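B12-binding domain-containing protein (PDB 6WTE) binds cobalamin and a [4Fe-4S] cluster and, as a radical SAM methylase, probably transfers a methyl group to tryptophan by non-radical chemistry. Local coordinates at residues Thr71-Tyr75 against Ala76-Arg80; Ala457-Glu460 against Arg461-Phe465. All coordinates share one frame; numbering follows the deposited sequence.

Contact 1 of 2, residues Thr71-Tyr75 against Ala76-Arg80; sequences TDTVY and AFEQR
T73 and E78 meet across a tight loop of the B12-binding domain. The loop runs from strand 63-67 to helix 83-96 and lines the cobalamin pocket. The side chain of E78 bridges it. Its CB sits beside Y75 O and Y75 CB. CG is anti to the backbone N (chi1 -170°), and the extended chain beyond it reaches T73. CG and CD pass T73 OG1. OE1 accepts a hydrogen bond from T73 OG1 at 2.9 Å. The hydroxyl meets the carboxylate from well above its plane. E78 OE1 also lies 3.6 Å from Y75 CD2. OE2 comes near T73 CG2.

Y75 O holds the turn together from the backbone. It accepts from Q79 N at 3.1 Å, almost in line with the carbonyl. A second bond comes from E78 N at 3.0 Å, above the carbonyl plane. The Y75 and F77 side chains run side by side; their rings are oblique, with planes at 37°. CB of Y75 makes a CH-pi contact over one face of the F77 ring, 4.3 Å from its centroid. F77 and A76 also pack on W495 of helix 491-503.

D72 starts an Asx turn: its OD2 accepts from V74 N. The same oxygen forms a salt bridge with R412. Where the limbs come back together, T73 N donates to R80 O at 3.1 Å.

T71 N and T73 O hydrogen-bond to cobalamin, and the Y75 side chain also approaches it. A water joins the limbs inside the loop. It lies within hydrogen-bonding range of D72 OD2, T73 OG1 and, more distantly, Y75 O. It accepts from R80 N, 3.1 Å from its oxygen.

Contact 2 of 2, residues Ala457-Glu460 against Arg461-Phe465; sequences AEYE and RQFMF
A457 O is gripped by two backbone groups as helix 456-461 ends. R461 N donates to A457 O at 2.9 Å. A weak bond from E460 N reaches the same oxygen. CG of R461 also touches it.

Q462 NE2 donates to Y459 O at 3.1 Å, in the carbonyl plane and on a lone pair. CG of Q462 lies between its backbone N and carbonyl carbon (chi1 62°), which turns the amide back toward the helix. NE2 then sits 3.3 Å from CD1 of Y459 and also donates to K448 O. CD1 and CE1, on the edge of the F463 ring, also meet Y459 O near the ring plane. F463 N makes a weak bond to E460 O.

The edge of F463 also points at the face of Y459. This is a T-shaped (edge-to-face) pair, with planes at 78° and centroids 5.7 Å apart. F463 CE1 sits over the Y459 face near its rim, close to CE1 and CZ. OH of Y459 is held by P415 O.

R461 lays one face of its guanidinium over CA of E458. E458 OE2 stays 4.6 Å from R461 NH2, well out of the guanidinium plane, so the pair is not a salt bridge. The carboxylate is bound instead by K448 and by A454 N.

A457, E460 and R461 pack against helix 112-119. E460 OE2 bonds Y416 OH and OE1 bonds A114 N. F463 and M464 pair through their backbones with V474 and R472, just before strand 475-476. M464 and F465 lie on V83 of helix 83-96.

Contact 1 comes first along the chain and contact 2 follows almost 380 residues later. Contact 1 lies in the B12-binding domain and contact 2 in the radical SAM core. Their centres are nevertheless about 16 Å apart. T71 CB and M464 CE lie 3.7 Å apart in one of the two conformers modelled for M464, so this touch is uncertain for the other. Helix 83-96 also connects them: it follows the loop 71-80, and its V83 packs on M464 and F465. The neighbourhood of strand 475-476 is shared too, since A76 and Q79 touch C475. M464 thus packs behind the start of the cobalamin-binding loop, probably at the junction of the two domains.

Contact 1 of 2, residues Thr71-Tyr75 against Ala76-Arg80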
ATOM      1  N   THR A  71       1.103  -4.025  -7.396  1.00 13.44           N
ATOM      2  CA  THR A  71       0.841  -4.453  -8.768  1.00 13.27           C
ATOM      3  C   THR A  71       1.602  -3.605  -9.774  1.00 12.19           C
ATOM      4  O   THR A  71       2.015  -4.110 -10.823  1.00 12.00           O
ATOM      5  CB  THR A  71      -0.654  -4.370  -9.074  1.00 11.62           C
ATOM      6  OG1 THR A  71      -1.115  -3.031  -8.827  1.00 13.25           O
ATOM      7  CG2 THR A  71      -1.428  -5.332  -8.199  1.00 10.46           C
ATOM      8  N   ASP A  72       1.769  -2.319  -9.473  1.00 12.86           N
ATOM      9  CA  ASP A  72       2.471  -1.364 -10.319  1.00 12.59           C
ATOM     10  C   ASP A  72       2.848  -0.188  -9.431  1.00 11.82           C
ATOM     11  O   ASP A  72       2.562  -0.186  -8.233  1.00 11.75           O
ATOM     12  CB  ASP A  72       1.622  -0.925 -11.527  1.00 11.77           C
ATOM     13  CG  ASP A  72       0.309  -0.270 -11.135  1.00 16.90           C
ATOM     14  OD1 ASP A  72      -0.578  -0.975 -10.611  1.00 15.03           O
ATOM     15  OD2 ASP A  72       0.156   0.956 -11.376  1.00 13.68           O
ATOM     16  N   THR A  73       3.494   0.817 -10.023  1.00 11.91           N
ATOM     17  CA  THR A  73       3.890   1.974  -9.227  1.00 14.50           C
ATOM     18  C   THR A  73       2.703   2.832  -8.820  1.00 18.41           C
ATOM     19  O   THR A  73       2.836   3.630  -7.889  1.00 16.17           O
ATOM     20  CB  THR A  73       4.896   2.842  -9.985  1.00 21.21           C
ATOM     21  OG1 THR A  73       4.254   3.444 -11.116  1.00 17.41           O
ATOM     22  CG2 THR A  73       6.085   2.009 -10.447  1.00 19.99           C
ATOM     23  N   VAL A  74       1.565   2.704  -9.513  1.00 14.47           N
ATOM     24  CA  VAL A  74       0.308   3.382  -9.196  1.00 16.76           C
ATOM     25  C   VAL A  74       0.402   4.862  -9.581  1.00 17.67           C
ATOM     26  O   VAL A  74      -0.562   5.622  -9.436  1.00 19.36           O
ATOM     27  CB  VAL A  74      -0.076   3.134  -7.716  1.00 21.22           C
ATOM     28  CG1 VAL A  74      -1.276   3.939  -7.252  1.00 27.00           C
ATOM     29  CG2 VAL A  74      -0.379   1.650  -7.524  1.00 21.09           C
ATOM     30  N   TYR A  75       1.532   5.268 -10.159  1.00 18.61           N
ATOM     31  CA  TYR A  75       1.641   6.599 -10.753  1.00 20.00           C
ATOM     32  C   TYR A  75       0.931   6.583 -12.100  1.00 17.44           C
ATOM     33  O   TYR A  75       1.351   5.864 -13.012  1.00 16.24           O
ATOM     34  CB  TYR A  75       3.102   6.998 -10.943  1.00 18.15           C
ATOM     35  CG  TYR A  75       3.823   7.446  -9.696  1.00 23.55           C
ATOM     36  CD1 TYR A  75       3.396   8.559  -8.981  1.00 28.48           C
ATOM     37  CD2 TYR A  75       4.957   6.778  -9.253  1.00 26.99           C
ATOM     38  CE1 TYR A  75       4.069   8.981  -7.844  1.00 31.18           C
ATOM     39  CE2 TYR A  75       5.633   7.193  -8.118  1.00 25.99           C
ATOM     40  CZ  TYR A  75       5.185   8.292  -7.419  1.00 32.70           C
ATOM     41  OH  TYR A  75       5.859   8.705  -6.289  1.00 37.05           O
ATOM     42  N   ALA A  76      -0.129   7.386 -12.235  1.00 13.93           N
ATOM     43  CA  ALA A  76      -0.976   7.299 -13.422  1.00 15.35           C
ATOM     44  C   ALA A  76      -0.232   7.672 -14.699  1.00 18.12           C
ATOM     45  O   ALA A  76      -0.515   7.113 -15.765  1.00 17.83           O
ATOM     46  CB  ALA A  76      -2.211   8.187 -13.254  1.00 17.06           C
ATOM     47  N   PHE A  77       0.702   8.614 -14.627  1.00 17.12           N
ATOM     48  CA  PHE A  77       1.439   8.993 -15.825  1.00 19.58           C
ATOM     49  C   PHE A  77       2.499   7.968 -16.210  1.00 20.59           C
ATOM     50  O   PHE A  77       2.974   7.993 -17.351  1.00 25.05           O
ATOM     51  CB  PHE A  77       2.091  10.367 -15.633  1.00 22.89           C
ATOM     52  CG  PHE A  77       2.769  10.532 -14.304  1.00 23.04           C
ATOM     53  CD1 PHE A  77       2.051  10.925 -13.184  1.00 21.70           C
ATOM     54  CD2 PHE A  77       4.128  10.283 -14.169  1.00 24.01           C
ATOM     55  CE1 PHE A  77       2.672  11.066 -11.959  1.00 21.89           C
ATOM     56  CE2 PHE A  77       4.755  10.431 -12.943  1.00 23.60           C
ATOM     57  CZ  PHE A  77       4.026  10.818 -11.839  1.00 21.21           C
ATOM     58  N   GLU A  78       2.847   7.047 -15.312  1.00 19.82           N
ATOM     59  CA  GLU A  78       3.922   6.092 -15.556  1.00 19.88           C
ATOM     60  C   GLU A  78       3.421   4.756 -16.086  1.00 17.73           C
ATOM     61  O   GLU A  78       3.903   4.284 -17.118  1.00 18.70           O
ATOM     62  CB  GLU A  78       4.724   5.852 -14.272  1.00 18.70           C
ATOM     63  CG  GLU A  78       5.996   5.055 -14.515  1.00 22.30           C
ATOM     64  CD  GLU A  78       6.795   4.820 -13.251  1.00 24.35           C
ATOM     65  OE1 GLU A  78       6.313   5.191 -12.158  1.00 27.96           O
ATOM     66  OE2 GLU A  78       7.908   4.257 -13.359  1.00 31.23           O
ATOM     67  N   GLN A  79       2.460   4.142 -15.403  1.00 16.13           N
ATOM     68  CA  GLN A  79       1.903   2.855 -15.811  1.00 15.12           C
ATOM     69  C   GLN A  79       3.011   1.813 -15.973  1.00 16.23           C
ATOM     70  O   GLN A  79       3.185   1.188 -17.025  1.00 20.11           O
ATOM     71  CB  GLN A  79       1.076   3.019 -17.086  1.00 17.42           C
ATOM     72  CG  GLN A  79      -0.161   3.863 -16.838  1.00 14.43           C
ATOM     73  CD  GLN A  79      -0.847   4.288 -18.108  1.00 13.93           C
ATOM     74  OE1 GLN A  79      -0.868   3.552 -19.093  1.00 16.11           O
ATOM     75  NE2 GLN A  79      -1.406   5.491 -18.100  1.00 17.20           N
ATOM     76  N   ARG A  80       3.770   1.650 -14.894  1.00 15.45           N
ATOM     77  CA  ARG A  80       4.854   0.677 -14.851  0.50 17.06           C
ATOM     78  C   ARG A  80       4.435  -0.500 -13.984  1.00 15.57           C
ATOM     79  O   ARG A  80       4.377  -0.370 -12.752  1.00 16.11           O
ATOM     80  CB  ARG A  80       6.146   1.297 -14.318  0.50 19.11           C
ATOM     81  CG  ARG A  80       7.239   0.260 -14.082  0.50 21.56           C
ATOM     82  CD  ARG A  80       8.634   0.847 -14.196  0.50 25.49           C
ATOM     83  NE  ARG A  80       9.655  -0.175 -13.979  0.50 26.80           N
ATOM     84  CZ  ARG A  80      10.262  -0.390 -12.816  0.50 28.92           C
ATOM     85  NH1 ARG A  80       9.956   0.351 -11.759  0.50 30.03           N
ATOM     86  NH2 ARG A  80      11.176  -1.345 -12.711  0.50 30.24           N
TER
HETATM   87  O   HOH W   1       1.911   2.647 -12.633  1.00 17.56           O

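Contact 2 of 2, residues Ala457-Glu460 against Arg461-Phe465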
ATOM      1  N   ALA A 457     -12.061 -13.012 -12.497  1.00 11.11           N
ATOM      2  CA  ALA A 457     -10.795 -12.762 -13.177  1.00 12.47           C
ATOM      3  C   ALA A 457     -10.978 -11.848 -14.381  1.00 14.72           C
ATOM      4  O   ALA A 457     -10.164 -10.947 -14.606  1.00 14.73           O
ATOM      5  CB  ALA A 457     -10.140 -14.077 -13.600  1.00 13.00           C
ATOM      6  N   GLU A 458     -12.036 -12.063 -15.173  1.00 13.72           N
ATOM      7  CA  GLU A 458     -12.269 -11.183 -16.315  1.00 12.89           C
ATOM      8  C   GLU A 458     -12.521  -9.754 -15.865  1.00 12.11           C
ATOM      9  O   GLU A 458     -11.985  -8.810 -16.452  1.00 13.66           O
ATOM     10  CB  GLU A 458     -13.446 -11.674 -17.162  1.00 15.17           C
ATOM     11  CG  GLU A 458     -13.702 -10.760 -18.354  1.00 20.23           C
ATOM     12  CD  GLU A 458     -14.897 -11.172 -19.194  1.00 21.19           C
ATOM     13  OE1 GLU A 458     -15.617 -12.114 -18.803  1.00 21.65           O
ATOM     14  OE2 GLU A 458     -15.108 -10.542 -20.247  1.00 20.90           O
ATOM     15  N   TYR A 459     -13.341  -9.575 -14.828  1.00 11.80           N
ATOM     16  CA  TYR A 459     -13.638  -8.225 -14.349  1.00 12.21           C
ATOM     17  C   TYR A 459     -12.385  -7.535 -13.825  1.00 14.05           C
ATOM     18  O   TYR A 459     -12.214  -6.321 -13.994  1.00 12.85           O
ATOM     19  CB  TYR A 459     -14.715  -8.269 -13.263  1.00 11.29           C
ATOM     20  CG  TYR A 459     -14.975  -6.902 -12.676  1.00 15.98           C
ATOM     21  CD1 TYR A 459     -15.545  -5.908 -13.454  1.00 12.27           C
ATOM     22  CD2 TYR A 459     -14.626  -6.593 -11.359  1.00 11.33           C
ATOM     23  CE1 TYR A 459     -15.778  -4.652 -12.952  1.00 12.41           C
ATOM     24  CE2 TYR A 459     -14.858  -5.322 -10.843  1.00 13.43           C
ATOM     25  CZ  TYR A 459     -15.428  -4.358 -11.649  1.00 13.02           C
ATOM     26  OH  TYR A 459     -15.671  -3.089 -11.164  1.00 12.71           O
ATOM     27  N   GLU A 460     -11.491  -8.295 -13.193  1.00 10.95           N
ATOM     28  CA  GLU A 460     -10.317  -7.684 -12.581  1.00 12.13           C
ATOM     29  C   GLU A 460      -9.227  -7.408 -13.608  1.00 11.13           C
ATOM     30  O   GLU A 460      -8.575  -6.359 -13.554  1.00 11.80           O
ATOM     31  CB  GLU A 460      -9.793  -8.581 -11.457  1.00 11.14           C
ATOM     32  CG  GLU A 460     -10.771  -8.736 -10.304  1.00 10.34           C
ATOM     33  CD  GLU A 460     -10.376  -9.838  -9.343  1.00 11.39           C
ATOM     34  OE1 GLU A 460      -9.289 -10.425  -9.520  1.00 11.81           O
ATOM     35  OE2 GLU A 460     -11.154 -10.122  -8.411  1.00 11.18           O
ATOM     36  N   ARG A 461      -9.019  -8.325 -14.554  1.00 13.40           N
ATOM     37  CA  ARG A 461      -7.854  -8.206 -15.426  1.00 14.98           C
ATOM     38  C   ARG A 461      -7.980  -7.041 -16.400  1.00 12.61           C
ATOM     39  O   ARG A 461      -6.961  -6.505 -16.845  1.00 13.90           O
ATOM     40  CB  ARG A 461      -7.622  -9.520 -16.179  1.00 15.28           C
ATOM     41  CG  ARG A 461      -8.638  -9.809 -17.276  1.00 15.85           C
ATOM     42  CD  ARG A 461      -8.602 -11.282 -17.690  1.00 18.78           C
ATOM     43  NE  ARG A 461      -9.539 -11.530 -18.779  1.00 20.01           N
ATOM     44  CZ  ARG A 461     -10.267 -12.635 -18.920  1.00 22.42           C
ATOM     45  NH1 ARG A 461     -10.193 -13.618 -18.027  1.00 16.34           N
ATOM     46  NH2 ARG A 461     -11.088 -12.748 -19.956  1.00 24.45           N
ATOM     47  N   GLN A 462      -9.207  -6.624 -16.736  1.00 12.83           N
ATOM     48  CA  GLN A 462      -9.388  -5.590 -17.752  1.00 13.47           C
ATOM     49  C   GLN A 462      -8.811  -4.249 -17.318  1.00 13.50           C
ATOM     50  O   GLN A 462      -8.552  -3.390 -18.166  1.00 12.97           O
ATOM     51  CB  GLN A 462     -10.876  -5.425 -18.086  1.00 13.21           C
ATOM     52  CG  GLN A 462     -11.698  -4.971 -16.896  1.00 12.71           C
ATOM     53  CD  GLN A 462     -13.180  -4.812 -17.197  1.00 13.68           C
ATOM     54  OE1 GLN A 462     -13.580  -4.593 -18.336  1.00 16.05           O
ATOM     55  NE2 GLN A 462     -14.000  -4.907 -16.154  1.00 13.64           N
ATOM     56  N   PHE A 463      -8.611  -4.044 -16.024  1.00 12.27           N
ATOM     57  CA  PHE A 463      -8.023  -2.792 -15.579  1.00 12.90           C
ATOM     58  C   PHE A 463      -6.510  -2.754 -15.749  1.00 14.88           C
ATOM     59  O   PHE A 463      -5.908  -1.688 -15.576  1.00 13.36           O
ATOM     60  CB  PHE A 463      -8.408  -2.536 -14.123  1.00 14.96           C
ATOM     61  CG  PHE A 463      -9.865  -2.226 -13.940  1.00 13.00           C
ATOM     62  CD1 PHE A 463     -10.799  -3.247 -13.857  1.00 13.06           C
ATOM     63  CD2 PHE A 463     -10.308  -0.905 -13.876  1.00 11.94           C
ATOM     64  CE1 PHE A 463     -12.136  -2.975 -13.703  1.00 11.10           C
ATOM     65  CE2 PHE A 463     -11.661  -0.614 -13.722  1.00 14.36           C
ATOM     66  CZ  PHE A 463     -12.578  -1.648 -13.631  1.00 12.84           C
ATOM     67  N   MET A 464      -5.886  -3.881 -16.094  1.00 15.15           N
ATOM     68  CA  MET A 464      -4.443  -3.957 -16.279  0.50 14.56           C
ATOM     69  C   MET A 464      -4.018  -4.538 -17.622  1.00 15.00           C
ATOM     70  O   MET A 464      -2.894  -4.264 -18.062  1.00 14.28           O
ATOM     71  CB  MET A 464      -3.818  -4.794 -15.153  0.50 14.88           C
ATOM     72  CG  MET A 464      -2.305  -4.785 -15.104  0.50 15.14           C
ATOM     73  SD  MET A 464      -1.711  -5.401 -13.525  0.50 21.70           S
ATOM     74  CE  MET A 464      -2.254  -4.102 -12.423  0.50 16.21           C
ATOM     75  N   PHE A 465      -4.865  -5.327 -18.280  1.00 14.51           N
ATOM     76  CA  PHE A 465      -4.517  -6.004 -19.519  1.00 14.43           C
ATOM     77  C   PHE A 465      -5.589  -5.753 -20.568  1.00 14.84           C
ATOM     78  O   PHE A 465      -6.774  -5.654 -20.247  1.00 16.57           O
ATOM     79  CB  PHE A 465      -4.388  -7.520 -19.320  1.00 13.25           C
ATOM     80  CG  PHE A 465      -3.391  -7.919 -18.271  1.00 13.89           C
ATOM     81  CD1 PHE A 465      -2.059  -8.106 -18.602  1.00 17.24           C
ATOM     82  CD2 PHE A 465      -3.791  -8.147 -16.963  1.00 15.51           C
ATOM     83  CE1 PHE A 465      -1.138  -8.485 -17.645  1.00 15.12           C
ATOM     84  CE2 PHE A 465      -2.872  -8.530 -15.997  1.00 16.87           C
ATOM     85  CZ  PHE A 465      -1.544  -8.701 -16.340  1.00 14.31           C
TER